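Local coordinates for CBS domain-containing protein CBSX2, chloroplastic (Arabidopsis thaliana, PDB 4GQY), which binds AMP between its paired CBS domains and, as a plastid protein of the CBSX family, probably regulates thioredoxins in response to adenosine nucleotides, at residues Trp47-Val52 / Gly139-Ile144. Residues are numbered along the deposited sequence; the frame is centred on the assembly and turned at random.
Sequences WTLVGV and GKLIGI. With AMP (adenosine monophosphate), chain E.
L141 N donates to W47 O at 2.9 Å, and L49 N donates to G139 O at 2.8 Å; N-H...O angles of 160° and 169° make both bonds nearly straight. Flanking T48 and K140, this pair of bonds defines a single backbone bridge and sets its register, with further support from a CA-H...O contact between K140 CA and W47 O at 3.2 Å. G139 O is also gripped by a water, which donates a second hydrogen bond to L49 O and so closes a small polar ring at the bridge.

Apolar packing of W47, L49 and L141 covers the bridge. The W47 ring brings its CE3 edge to L141 O, which lies near the ring plane, while CZ3 stands 4.2 Å from L141 CD2; L49 CD1 approaches L141 CD1 at 4.5 Å. T48 chi1 of -59° sets OG1 beside its backbone N, 3.8 Å from K140 CD, and turns CG2 toward G139 O.

One shell out, D44 OD1 accepts from T48 N and D136 OD1 from K140 N, equivalent bonds in the two hairpin turns. R13 makes a cation-pi contact with W47. L141 reaches P41 and I43, as L49 reaches P133 and V135. Classic bulges follow at V50-G51 and I142-G143, and V52 CG1 packs 3.6 Å from AMP C4. W47-T48-L49 thus matches G139-K140-L141, and their reciprocal bonds imply the pseudo-twofold pairing of a Bateman module.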
ATOM      1  N   TRP A  47     -22.092  17.222   3.547  1.00 22.90           N
ATOM      2  CA  TRP A  47     -21.943  15.767   3.449  1.00 21.66           C
ATOM      3  C   TRP A  47     -20.923  15.309   2.417  1.00 18.73           C
ATOM      4  O   TRP A  47     -20.953  14.165   1.958  1.00 19.04           O
ATOM      5  CB  TRP A  47     -23.289  15.079   3.230  1.00 21.01           C
ATOM      6  CG  TRP A  47     -23.958  14.794   4.520  1.00 21.77           C
ATOM      7  CD1 TRP A  47     -24.526  15.704   5.363  1.00 23.88           C
ATOM      8  CD2 TRP A  47     -24.136  13.510   5.130  1.00 23.85           C
ATOM      9  NE1 TRP A  47     -25.041  15.066   6.460  1.00 25.94           N
ATOM     10  CE2 TRP A  47     -24.819  13.722   6.343  1.00 23.66           C
ATOM     11  CE3 TRP A  47     -23.792  12.207   4.764  1.00 25.14           C
ATOM     12  CZ2 TRP A  47     -25.157  12.666   7.205  1.00 22.62           C
ATOM     13  CZ3 TRP A  47     -24.133  11.156   5.626  1.00 26.86           C
ATOM     14  CH2 TRP A  47     -24.808  11.396   6.827  1.00 27.88           C
ATOM     15  N   THR A  48     -20.030  16.217   2.053  1.00 18.12           N
ATOM     16  CA  THR A  48     -18.839  15.889   1.287  1.00 19.79           C
ATOM     17  C   THR A  48     -17.879  15.111   2.190  1.00 18.38           C
ATOM     18  O   THR A  48     -17.624  15.519   3.329  1.00 18.37           O
ATOM     19  CB  THR A  48     -18.152  17.180   0.871  1.00 18.62           C
ATOM     20  OG1 THR A  48     -19.072  17.959   0.090  1.00 26.59           O
ATOM     21  CG2 THR A  48     -16.889  16.891   0.064  1.00 20.75           C
ATOM     22  N   LEU A  49     -17.335  14.004   1.695  1.00 20.04           N
ATOM     23  CA  LEU A  49     -16.366  13.232   2.490  1.00 13.83           C
ATOM     24  C   LEU A  49     -15.046  13.970   2.572  1.00 13.05           C
ATOM     25  O   LEU A  49     -14.421  14.208   1.534  1.00 11.17           O
ATOM     26  CB  LEU A  49     -16.117  11.871   1.852  1.00 12.72           C
ATOM     27  CG  LEU A  49     -15.120  11.123   2.729  1.00 10.21           C
ATOM     28  CD1 LEU A  49     -15.799  10.730   4.035  1.00  8.58           C
ATOM     29  CD2 LEU A  49     -14.638   9.936   1.983  1.00 11.22           C
ATOM     30  N   VAL A  50     -14.623  14.352   3.782  1.00 15.28           N
ATOM     31  CA  VAL A  50     -13.350  15.066   3.926  1.00 13.44           C
ATOM     32  C   VAL A  50     -12.300  14.299   4.711  1.00 16.58           C
ATOM     33  O   VAL A  50     -11.132  14.684   4.722  1.00 16.06           O
ATOM     34  CB  VAL A  50     -13.475  16.476   4.575  1.00 14.11           C
ATOM     35  CG1 VAL A  50     -14.458  17.351   3.798  1.00 22.10           C
ATOM     36  CG2 VAL A  50     -13.877  16.357   6.044  1.00 14.24           C
ATOM     37  N   GLY A  51     -12.680  13.227   5.384  1.00 14.18           N
ATOM     38  CA  GLY A  51     -11.626  12.490   6.067  1.00 13.79           C
ATOM     39  C   GLY A  51     -12.069  11.160   6.617  1.00 14.36           C
ATOM     40  O   GLY A  51     -13.231  10.779   6.461  1.00 18.46           O
ATOM     41  N   VAL A  52     -11.140  10.435   7.225  1.00  8.12           N
ATOM     42  CA  VAL A  52     -11.496   9.265   8.000  1.00  9.30           C
ATOM     43  C   VAL A  52     -10.720   9.335   9.314  1.00 10.76           C
ATOM     44  O   VAL A  52      -9.516   9.621   9.315  1.00 11.35           O
ATOM     45  CB  VAL A  52     -11.188   7.941   7.271  1.00 10.51           C
ATOM     46  CG1 VAL A  52      -9.706   7.835   6.873  1.00 11.92           C
ATOM     47  CG2 VAL A  52     -11.558   6.754   8.157  1.00 11.84           C
ATOM     48  N   GLY A 139     -18.601  13.361  -4.604  1.00 18.68           N
ATOM     49  CA  GLY A 139     -17.759  13.278  -3.422  1.00 20.75           C
ATOM     50  C   GLY A 139     -18.499  13.304  -2.103  1.00 21.68           C
ATOM     51  O   GLY A 139     -17.876  13.414  -1.032  1.00 22.73           O
ATOM     52  N   LYS A 140     -19.827  13.212  -2.182  1.00 20.32           N
ATOM     53  CA  LYS A 140     -20.661  13.083  -1.002  1.00 17.97           C
ATOM     54  C   LYS A 140     -20.620  11.641  -0.501  1.00 17.28           C
ATOM     55  O   LYS A 140     -20.619  10.686  -1.297  1.00 12.88           O
ATOM     56  CB  LYS A 140     -22.110  13.446  -1.333  1.00 20.05           C
ATOM     57  CG  LYS A 140     -22.298  14.709  -2.173  1.00 24.43           C
ATOM     58  CD  LYS A 140     -22.022  15.982  -1.384  1.00 28.89           C
ATOM     59  CE  LYS A 140     -22.721  17.201  -2.020  1.00 29.35           C
ATOM     60  NZ  LYS A 140     -22.320  17.446  -3.447  1.00 32.24           N
ATOM     61  N   LEU A 141     -20.607  11.496   0.824  1.00 19.58           N
ATOM     62  CA  LEU A 141     -20.577  10.193   1.495  1.00 15.60           C
ATOM     63  C   LEU A 141     -21.916   9.453   1.358  1.00 16.99           C
ATOM     64  O   LEU A 141     -22.968   9.941   1.798  1.00 14.27           O
ATOM     65  CB  LEU A 141     -20.237  10.387   2.982  1.00 10.53           C
ATOM     66  CG  LEU A 141     -20.379   9.158   3.885  1.00 18.92           C
ATOM     67  CD1 LEU A 141     -19.361   8.085   3.497  1.00 16.20           C
ATOM     68  CD2 LEU A 141     -20.226   9.524   5.371  1.00 15.86           C
ATOM     69  N   ILE A 142     -21.874   8.262   0.774  1.00 10.26           N
ATOM     70  CA  ILE A 142     -23.071   7.445   0.639  1.00 15.77           C
ATOM     71  C   ILE A 142     -22.968   6.039   1.254  1.00 18.39           C
ATOM     72  O   ILE A 142     -23.935   5.260   1.218  1.00 16.02           O
ATOM     73  CB  ILE A 142     -23.476   7.302  -0.832  1.00 13.90           C
ATOM     74  CG1 ILE A 142     -22.391   6.572  -1.634  1.00 14.41           C
ATOM     75  CG2 ILE A 142     -23.797   8.678  -1.423  1.00 12.00           C
ATOM     76  CD1 ILE A 142     -22.853   6.177  -3.082  1.00 11.59           C
ATOM     77  N   GLY A 143     -21.796   5.692   1.780  1.00 17.66           N
ATOM     78  CA  GLY A 143     -21.660   4.388   2.423  1.00 17.77           C
ATOM     79  C   GLY A 143     -20.293   4.113   3.032  1.00 15.49           C
ATOM     80  O   GLY A 143     -19.384   4.946   2.905  1.00 14.10           O
ATOM     81  N   ILE A 144     -20.167   2.964   3.706  1.00 12.91           N
ATOM     82  CA  ILE A 144     -18.879   2.459   4.168  1.00 11.19           C
ATOM     83  C   ILE A 144     -18.777   0.976   3.800  1.00 11.33           C
ATOM     84  O   ILE A 144     -19.649   0.191   4.147  1.00 14.47           O
ATOM     85  CB  ILE A 144     -18.713   2.593   5.693  1.00 15.95           C
ATOM     86  CG1 ILE A 144     -18.633   4.055   6.122  1.00 15.77           C
ATOM     87  CG2 ILE A 144     -17.428   1.934   6.139  1.00 17.54           C
ATOM     88  CD1 ILE A 144     -17.456   4.764   5.552  1.00 14.83           C
TER
HETATM   89  P   AMP E 301      -7.358   1.467   9.794  1.00 16.11           P
HETATM   90  O1P AMP E 301      -6.396   0.486  10.445  1.00 14.46           O
HETATM   91  O2P AMP E 301      -7.715   1.134   8.345  1.00 10.72           O
HETATM   92  O3P AMP E 301      -8.541   1.803  10.683  1.00 14.19           O
HETATM   93  O5' AMP E 301      -6.575   2.853   9.718  1.00 11.05           O
HETATM   94  C5' AMP E 301      -5.164   2.897   9.584  1.00 15.50           C
HETATM   95  C4' AMP E 301      -4.703   4.273   9.170  1.00 13.89           C
HETATM   96  O4' AMP E 301      -5.070   4.498   7.780  1.00 14.97           O
HETATM   97  C3' AMP E 301      -5.300   5.436   9.957  1.00 14.80           C
HETATM   98  O3' AMP E 301      -4.363   6.516   9.992  1.00 13.15           O
HETATM   99  C2' AMP E 301      -6.485   5.857   9.092  1.00 17.26           C
HETATM  100  O2' AMP E 301      -6.881   7.201   9.279  1.00 13.65           O
HETATM  101  C1' AMP E 301      -5.948   5.610   7.677  1.00 11.93           C
HETATM  102  N9  AMP E 301      -6.996   5.235   6.723  1.00 14.16           N
HETATM  103  C8  AMP E 301      -7.997   4.372   7.019  1.00 13.97           C
HETATM  104  N7  AMP E 301      -8.824   4.191   5.953  1.00 11.72           N
HETATM  105  C5  AMP E 301      -8.346   4.954   4.955  1.00 11.77           C
HETATM  106  C6  AMP E 301      -8.747   5.246   3.573  1.00 11.92           C
HETATM  107  N6  AMP E 301      -9.839   4.643   3.045  1.00  9.61           N
HETATM  108  N1  AMP E 301      -7.981   6.104   2.862  1.00 12.46           N
HETATM  109  C2  AMP E 301      -6.888   6.701   3.370  1.00 13.20           C
HETATM  110  N3  AMP E 301      -6.482   6.494   4.630  1.00 18.27           N
HETATM  111  C4  AMP E 301      -7.153   5.649   5.460  1.00 13.20           C
HETATM  112  O   HOH W   1     -15.309  14.167  -1.103  1.00 16.44           O